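Local coordinates for BepE protein (Bartonella henselae str. Houston-1, PDB 4YK3), which is a translocated type IV secretion effector whose BID domain, the part described here, probably forms part of the signal for export through the VirB machinery, at residues Tyr37-Glu40 against Val41-Trp44; His43-Lys46 against Ile47-Asn51; Leu55-Lys58 against Met59-Leu63. One frame throughout, in Å; residues are numbered along the deposited sequence.

Interaction 1 of 3, residues Tyr37-Glu40 against Val41-Trp44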
loop_
_atom_site.group_PDB
_atom_site.type_symbol
_atom_site.label_atom_id
_atom_site.label_comp_id
_atom_site.label_asym_id
_atom_site.label_seq_id
_atom_site.Cartn_x
_atom_site.Cartn_y
_atom_site.Cartn_z
ATOM N N TYR A 37 -5.396 -1.036 5.438
ATOM C CA TYR A 37 -4.957 -1.052 4.046
ATOM C C TYR A 37 -3.515 -1.538 3.902
ATOM O O TYR A 37 -3.190 -2.232 2.948
ATOM C CB TYR A 37 -5.101 0.336 3.417
ATOM C CG TYR A 37 -6.510 0.625 2.936
ATOM C CD1 TYR A 37 -7.097 -0.170 1.972
ATOM C CD2 TYR A 37 -7.251 1.685 3.451
ATOM C CE1 TYR A 37 -8.376 0.066 1.527
ATOM C CE2 TYR A 37 -8.547 1.939 2.994
ATOM C CZ TYR A 37 -9.101 1.118 2.040
ATOM O OH TYR A 37 -10.373 1.329 1.571
ATOM N N GLN A 38 -2.656 -1.156 4.843
ATOM C CA GLN A 38 -1.280 -1.624 4.856
ATOM C C GLN A 38 -1.250 -3.148 4.848
ATOM O O GLN A 38 -0.593 -3.760 3.996
ATOM C CB GLN A 38 -0.540 -1.077 6.077
ATOM C CG GLN A 38 0.979 -1.208 6.019
ATOM C CD GLN A 38 1.464 -2.545 6.522
ATOM O OE1 GLN A 38 0.695 -3.308 7.105
ATOM N NE2 GLN A 38 2.746 -2.841 6.302
ATOM N N GLN A 39 -1.969 -3.752 5.792
ATOM C CA GLN A 39 -2.103 -5.203 5.842
ATOM C C GLN A 39 -2.678 -5.790 4.555
ATOM O O GLN A 39 -2.285 -6.881 4.128
ATOM C CB GLN A 39 -2.968 -5.619 7.021
ATOM C CG GLN A 39 -2.292 -5.418 8.362
ATOM C CD GLN A 39 -0.990 -6.192 8.470
ATOM O OE1 GLN A 39 -0.990 -7.417 8.612
ATOM N NE2 GLN A 39 0.131 -5.479 8.405
ATOM N N GLU A 40 -3.601 -5.059 3.939
ATOM C CA GLU A 40 -4.212 -5.482 2.680
ATOM C C GLU A 40 -3.198 -5.499 1.536
ATOM O O GLU A 40 -3.143 -6.439 0.740
ATOM C CB GLU A 40 -5.373 -4.550 2.327
ATOM C CG GLU A 40 -6.320 -5.114 1.314
ATOM C CD GLU A 40 -7.232 -6.163 1.904
ATOM O OE1 GLU A 40 -7.394 -6.157 3.139
ATOM O OE2 GLU A 40 -7.777 -6.984 1.131
ATOM N N VAL A 41 -2.412 -4.429 1.445
ATOM C CA VAL A 41 -1.345 -4.350 0.464
ATOM C C VAL A 41 -0.390 -5.536 0.634
ATOM O O VAL A 41 -0.012 -6.154 -0.350
ATOM C CB VAL A 41 -0.602 -3.000 0.574
ATOM C CG1 VAL A 41 0.699 -3.013 -0.238
ATOM C CG2 VAL A 41 -1.512 -1.862 0.104
ATOM N N MET A 42 -0.010 -5.864 1.872
ATOM C CA MET A 42 0.957 -6.947 2.067
ATOM C C MET A 42 0.378 -8.284 1.625
ATOM O O MET A 42 1.093 -9.127 1.071
ATOM C CB MET A 42 1.405 -7.044 3.526
ATOM C CG MET A 42 2.163 -5.822 4.011
ATOM S SD MET A 42 2.625 -5.936 5.743
ATOM C CE MET A 42 3.636 -7.422 5.742
ATOM N N HIS A 43 -0.908 -8.488 1.896
ATOM C CA HIS A 43 -1.561 -9.724 1.487
ATOM C C HIS A 43 -1.472 -9.889 -0.031
ATOM O O HIS A 43 -1.080 -10.932 -0.538
ATOM C CB HIS A 43 -3.023 -9.742 1.930
ATOM C CG HIS A 43 -3.808 -10.877 1.353
ATOM N ND1 HIS A 43 -3.762 -12.154 1.870
ATOM C CD2 HIS A 43 -4.650 -10.931 0.296
ATOM C CE1 HIS A 43 -4.548 -12.943 1.161
ATOM N NE2 HIS A 43 -5.101 -12.225 0.201
ATOM N N TRP A 44 -1.830 -8.846 -0.758
ATOM C CA TRP A 44 -1.862 -8.956 -2.197
ATOM C C TRP A 44 -0.449 -8.925 -2.796
ATOM O O TRP A 44 -0.249 -9.459 -3.889
ATOM C CB TRP A 44 -2.766 -7.866 -2.802
ATOM C CG TRP A 44 -4.221 -8.103 -2.454
ATOM C CD1 TRP A 44 -4.985 -7.352 -1.609
ATOM C CD2 TRP A 44 -5.065 -9.190 -2.890
ATOM N NE1 TRP A 44 -6.233 -7.885 -1.502
ATOM C CE2 TRP A 44 -6.318 -9.013 -2.270
ATOM C CE3 TRP A 44 -4.880 -10.286 -3.739
ATOM C CZ2 TRP A 44 -7.396 -9.890 -2.475
ATOM C CZ3 TRP A 44 -5.940 -11.158 -3.941
ATOM C CH2 TRP A 44 -7.187 -10.950 -3.320
#

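Interaction 2 of 3, residues His43-Lys46 against Ile47-Asn51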
loop_
_atom_site.group_PDB
_atom_site.type_symbol
_atom_site.label_atom_id
_atom_site.label_comp_id
_atom_site.label_asym_id
_atom_site.label_seq_id
_atom_site.Cartn_x
_atom_site.Cartn_y
_atom_site.Cartn_z
ATOM N N HIS A 43 -0.908 -8.488 1.896
ATOM C CA HIS A 43 -1.561 -9.724 1.487
ATOM C C HIS A 43 -1.472 -9.889 -0.031
ATOM O O HIS A 43 -1.080 -10.932 -0.538
ATOM C CB HIS A 43 -3.023 -9.742 1.930
ATOM C CG HIS A 43 -3.808 -10.877 1.353
ATOM N ND1 HIS A 43 -3.762 -12.154 1.870
ATOM C CD2 HIS A 43 -4.650 -10.931 0.296
ATOM C CE1 HIS A 43 -4.548 -12.943 1.161
ATOM N NE2 HIS A 43 -5.101 -12.225 0.201
ATOM N N TRP A 44 -1.830 -8.846 -0.758
ATOM C CA TRP A 44 -1.862 -8.956 -2.197
ATOM C C TRP A 44 -0.449 -8.925 -2.796
ATOM O O TRP A 44 -0.249 -9.459 -3.889
ATOM C CB TRP A 44 -2.766 -7.866 -2.802
ATOM C CG TRP A 44 -4.221 -8.103 -2.454
ATOM C CD1 TRP A 44 -4.985 -7.352 -1.609
ATOM C CD2 TRP A 44 -5.065 -9.190 -2.890
ATOM N NE1 TRP A 44 -6.233 -7.885 -1.502
ATOM C CE2 TRP A 44 -6.318 -9.013 -2.270
ATOM C CE3 TRP A 44 -4.880 -10.286 -3.739
ATOM C CZ2 TRP A 44 -7.396 -9.890 -2.475
ATOM C CZ3 TRP A 44 -5.940 -11.158 -3.941
ATOM C CH2 TRP A 44 -7.187 -10.950 -3.320
ATOM N N CYS A 45 0.528 -8.334 -2.093
ATOM C CA CYS A 45 1.922 -8.429 -2.556
ATOM C C CYS A 45 2.357 -9.887 -2.533
ATOM O O CYS A 45 2.984 -10.375 -3.480
ATOM C CB CYS A 45 2.891 -7.587 -1.706
ATOM S SG CYS A 45 2.933 -5.849 -2.209
ATOM N N LYS A 46 2.004 -10.586 -1.458
ATOM C CA LYS A 46 2.306 -12.012 -1.366
ATOM C C LYS A 46 1.727 -12.774 -2.569
ATOM O O LYS A 46 2.372 -13.641 -3.130
ATOM C CB LYS A 46 1.773 -12.604 -0.065
ATOM C CG LYS A 46 2.188 -14.050 0.150
ATOM C CD LYS A 46 1.310 -14.746 1.172
ATOM C CE LYS A 46 1.939 -14.713 2.559
ATOM N NZ LYS A 46 1.184 -15.539 3.551
ATOM N N ILE A 47 0.516 -12.419 -2.978
ATOM C CA ILE A 47 -0.132 -13.114 -4.086
ATOM C C ILE A 47 0.413 -12.705 -5.455
ATOM O O ILE A 47 0.651 -13.557 -6.312
ATOM C CB ILE A 47 -1.644 -12.907 -4.002
ATOM C CG1 ILE A 47 -2.195 -13.765 -2.862
ATOM C CG2 ILE A 47 -2.325 -13.281 -5.301
ATOM C CD1 ILE A 47 -3.447 -13.223 -2.310
ATOM N N VAL A 48 0.624 -11.408 -5.661
ATOM C CA VAL A 48 1.062 -10.922 -6.961
ATOM C C VAL A 48 2.567 -11.156 -7.170
ATOM O O VAL A 48 3.013 -11.514 -8.264
ATOM C CB VAL A 48 0.715 -9.451 -7.100
ATOM C CG1 VAL A 48 1.399 -8.850 -8.290
ATOM C CG2 VAL A 48 -0.794 -9.270 -7.169
ATOM N N TYR A 49 3.343 -10.959 -6.107
ATOM C CA TYR A 49 4.795 -11.002 -6.198
ATOM C C TYR A 49 5.438 -12.227 -5.544
ATOM O O TYR A 49 6.638 -12.455 -5.700
ATOM C CB TYR A 49 5.400 -9.748 -5.549
ATOM C CG TYR A 49 5.059 -8.465 -6.266
ATOM C CD1 TYR A 49 5.409 -8.282 -7.599
ATOM C CD2 TYR A 49 4.407 -7.434 -5.608
ATOM C CE1 TYR A 49 5.123 -7.105 -8.258
ATOM C CE2 TYR A 49 4.111 -6.251 -6.255
ATOM C CZ TYR A 49 4.470 -6.093 -7.578
ATOM O OH TYR A 49 4.192 -4.914 -8.224
ATOM N N GLY A 50 4.670 -12.984 -4.771
ATOM C CA GLY A 50 5.244 -14.092 -4.031
ATOM C C GLY A 50 5.936 -13.665 -2.746
ATOM O O GLY A 50 6.601 -14.470 -2.104
ATOM N N ASN A 51 5.774 -12.398 -2.364
ATOM C CA ASN A 51 6.463 -11.857 -1.200
ATOM C C ASN A 51 5.692 -10.680 -0.599
ATOM O O ASN A 51 5.517 -9.644 -1.244
ATOM C CB ASN A 51 7.873 -11.415 -1.576
ATOM C CG ASN A 51 8.653 -10.882 -0.390
ATOM O OD1 ASN A 51 8.473 -9.737 0.029
ATOM N ND2 ASN A 51 9.543 -11.704 0.144
#

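Interaction 3 of 3, residues Leu55-Lys58 against Met59-Leu63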
loop_
_atom_site.group_PDB
_atom_site.type_symbol
_atom_site.label_atom_id
_atom_site.label_comp_id
_atom_site.label_asym_id
_atom_site.label_seq_id
_atom_site.Cartn_x
_atom_site.Cartn_y
_atom_site.Cartn_z
ATOM N N LEU A 55 6.499 -4.153 -0.740
ATOM C CA LEU A 55 6.185 -2.732 -0.672
ATOM C C LEU A 55 6.237 -2.158 0.748
ATOM O O LEU A 55 5.830 -1.009 0.982
ATOM C CB LEU A 55 4.797 -2.487 -1.277
ATOM C CG LEU A 55 4.740 -2.581 -2.799
ATOM C CD1 LEU A 55 3.334 -2.301 -3.295
ATOM C CD2 LEU A 55 5.728 -1.600 -3.410
ATOM N N LYS A 56 6.722 -2.939 1.703
ATOM C CA LYS A 56 6.667 -2.486 3.094
ATOM C C LYS A 56 7.436 -1.186 3.333
ATOM O O LYS A 56 6.908 -0.235 3.944
ATOM C CB LYS A 56 7.185 -3.569 4.028
ATOM C CG LYS A 56 6.156 -4.651 4.305
ATOM C CD LYS A 56 6.608 -5.476 5.482
ATOM C CE LYS A 56 6.929 -4.578 6.640
ATOM N NZ LYS A 56 7.176 -5.359 7.889
ATOM N N GLU A 57 8.663 -1.149 2.839
ATOM C CA GLU A 57 9.522 0.021 2.979
ATOM C C GLU A 57 8.896 1.272 2.349
ATOM O O GLU A 57 8.850 2.341 2.969
ATOM C CB GLU A 57 10.882 -0.265 2.351
ATOM C CG GLU A 57 11.930 0.809 2.558
ATOM C CD GLU A 57 13.328 0.302 2.239
ATOM O OE1 GLU A 57 13.573 -0.102 1.080
ATOM O OE2 GLU A 57 14.171 0.286 3.160
ATOM N N LYS A 58 8.395 1.134 1.127
ATOM C CA LYS A 58 7.816 2.266 0.425
ATOM C C LYS A 58 6.534 2.758 1.100
ATOM O O LYS A 58 6.234 3.942 1.055
ATOM C CB LYS A 58 7.543 1.917 -1.038
ATOM C CG LYS A 58 8.812 1.810 -1.889
ATOM C CD LYS A 58 8.580 2.248 -3.329
ATOM C CE LYS A 58 9.871 2.193 -4.138
ATOM N NZ LYS A 58 9.728 2.805 -5.492
ATOM N N MET A 59 5.775 1.856 1.712
ATOM C CA MET A 59 4.576 2.274 2.418
ATOM C C MET A 59 4.954 3.075 3.663
ATOM O O MET A 59 4.261 4.027 4.016
ATOM C CB MET A 59 3.702 1.073 2.785
ATOM C CG MET A 59 2.843 0.577 1.625
ATOM S SD MET A 59 1.616 -0.603 2.184
ATOM C CE MET A 59 2.651 -2.009 2.674
ATOM N N GLN A 60 6.058 2.700 4.308
ATOM C CA GLN A 60 6.562 3.467 5.445
ATOM C C GLN A 60 7.010 4.832 4.960
ATOM O O GLN A 60 6.775 5.841 5.622
ATOM C CB GLN A 60 7.716 2.752 6.151
ATOM C CG GLN A 60 7.297 1.526 6.950
ATOM C CD GLN A 60 6.304 1.858 8.051
ATOM O OE1 GLN A 60 6.607 2.627 8.968
ATOM N NE2 GLN A 60 5.105 1.286 7.959
ATOM N N GLU A 61 7.633 4.868 3.789
ATOM C CA GLU A 61 8.131 6.127 3.251
ATOM C C GLU A 61 6.988 7.080 2.959
ATOM O O GLU A 61 7.100 8.287 3.176
ATOM C CB GLU A 61 8.966 5.887 1.995
ATOM C CG GLU A 61 10.393 5.464 2.330
ATOM C CD GLU A 61 11.135 4.834 1.161
ATOM O OE1 GLU A 61 10.567 4.761 0.046
ATOM O OE2 GLU A 61 12.291 4.413 1.370
ATOM N N VAL A 62 5.870 6.531 2.498
ATOM C CA VAL A 62 4.715 7.350 2.203
ATOM C C VAL A 62 4.156 8.002 3.479
ATOM O O VAL A 62 3.741 9.151 3.440
ATOM C CB VAL A 62 3.659 6.530 1.463
ATOM C CG1 VAL A 62 2.340 7.279 1.391
ATOM C CG2 VAL A 62 4.170 6.197 0.062
ATOM N N LEU A 63 4.177 7.298 4.608
ATOM C CA LEU A 63 3.769 7.922 5.871
ATOM C C LEU A 63 4.559 9.199 6.138
ATOM O O LEU A 63 3.981 10.204 6.533
ATOM C CB LEU A 63 3.928 6.961 7.055
ATOM C CG LEU A 63 2.896 5.836 7.165
ATOM C CD1 LEU A 63 3.011 5.111 8.498
ATOM C CD2 LEU A 63 1.489 6.393 6.979
HETATM O O HOH W 1 4.806 -0.704 5.616
#

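Interaction 1 of 3, residues Tyr37-Glu40 against Val41-Trp44
Glu40 and Trp44 meet in a polar side-chain contact one turn apart on helix 32-49, a helix of the BID domain, which is a four-helix bundle topped with a hook. The indole NE1 of Trp44 donates to Glu40 OE2 at 3.2 Å, with an N-H...O angle of 148°. Neither group is squarely aimed: the oxygen is approached on its anti side and out of the carboxylate plane, and carboxylate and indole are inclined to each other by 49°. The two side chains run alongside one another because Glu40 carries CG anti to its own nitrogen (chi1 -162°) and then bends at chi2, which turns the carboxylate toward the following turn of the helix. Glu40 CG lies at the indole edge, in the ring plane. The neighbouring His43 covers a face of the same indole, its CD2 sitting 3.6 Å above the plane of the Trp44 ring, over its centre, and His108 of helix 97-129 stacks on Trp44 as well. On another flank, Met42 passes its sulfur close to the amide of Gln38, SD being 3.1 Å from Gln38 NE2. That amide has a polar partner of its own, for Gln38 OE1 accepts from Gln39 NE2 at 2.6 Å, in the carbonyl plane. Beneath these groups runs the ordinary i to i+4 backbone ladder, in which Val41 N reaches Tyr37 O at 2.8 Å. With NE1 bonded to a carboxylate oxygen somewhat out of the ring plane, one face met by His43 and His108 stacked on the ring, the indole is probably restrained in rotation, while the carboxylate would make the surroundings of His43 somewhat more negative.

Interaction 2 of 3, residues His43-Lys46 against Ile47-Asn51
Ile47 directs CG1 away from its carbonyl carbon (chi1 -74°) and extends onward at chi2, a course that carries its CD1 methyl back one turn to two aromatic rings. There the methyl lies 3.2 Å from NE2 of His43 and 3.6 Å from CE3 of Trp44. Ile47 runs alongside the indole but slants across the imidazole, so one methyl touches both rings. On another side of the same turns, Cys45 and Tyr49 form a sulfur-aromatic contact: SG stands 5.3 Å from the centroid of the phenol ring and 87° off its normal, hence at the edge, with CD2 of Tyr49 the nearest ring atom. Val48 CG1 occupies a face of that ring, above its centre. These pairs belong to the last turns of helix 32-49 in the helical bundle, where Leu109 of helix 97-129 packs against Trp44, Cys45, Val48 and Tyr49, and the Tyr49 hydroxyl is hydrogen-bonded to Pro80 O. The backbone bond from Tyr49 N to Cys45 O is still short, at 2.7 Å. One residue later the bond from Gly50 N to Lys46 O is weak, with an N-H...O angle of only 124°. Gly50 takes a positive phi, a backbone conformation suited to glycine. Asn51 then continues the chain in an extended conformation, its OD1 accepting from Asp53 N.

Interaction 3 of 3, residues Leu55-Lys58 against Met59-Leu63
From Leu55 at the N-cap position, four successive i to i+4 bonds build the opening turns of helix 56-64, beginning with Met59 N to Leu55 O at 3.0 Å. In the helical bundle of the BID domain this short helix has a buried side that includes Leu55, Met59, Val62 and Leu63, and a polar outer side. Met59 bends at chi3 (-68°), bringing its CE methyl back over the first turn to 3.7 Å from Leu55 O. Val62 places CG2 3.2 Å from Lys58 O, packing closely on the backbone. Outside, Glu61 stretches back between Glu57 and Lys58: its OE2 is 3.8 Å from Glu57 CG, and its OE1 is 3.9 Å from Lys58 CG. The two carboxylate planes are nearly parallel, 5° apart, and their nearest charged oxygens, Glu57 OE1 and Glu61 OE2, are 4.7 Å from each other, probably a mild repulsion. Lys58 instead sends its ammonium to Gln75 OE1 on helix 69-78. Lys56 O takes two bonds, one from Gln60 N and one from a water at 2.7 Å, and that water accepts in turn from Gln60 NE2 at 3.1 Å.

Following the chain from the N terminus, interaction 1 comes first on helix 32-49, and interaction 2 starts where it finishes, since both include His43 and Trp44. Each is local, joining neighbouring turns without closing a long loop, and none encloses another. After the chain leaves the helix within interaction 2, it reverses and interaction 3 opens helix 56-64. The return brings the helices together: Val41 CG1 packs on Met59 SD at 3.5 Å and Met42 CE on Lys56 CD at 3.6 Å, joining interactions 1 and 3. Near the turn, Cys45 SG meets Leu55 CD1 at 3.7 Å, linking interactions 2 and 3. Helix 97-129 packs against residues of all three.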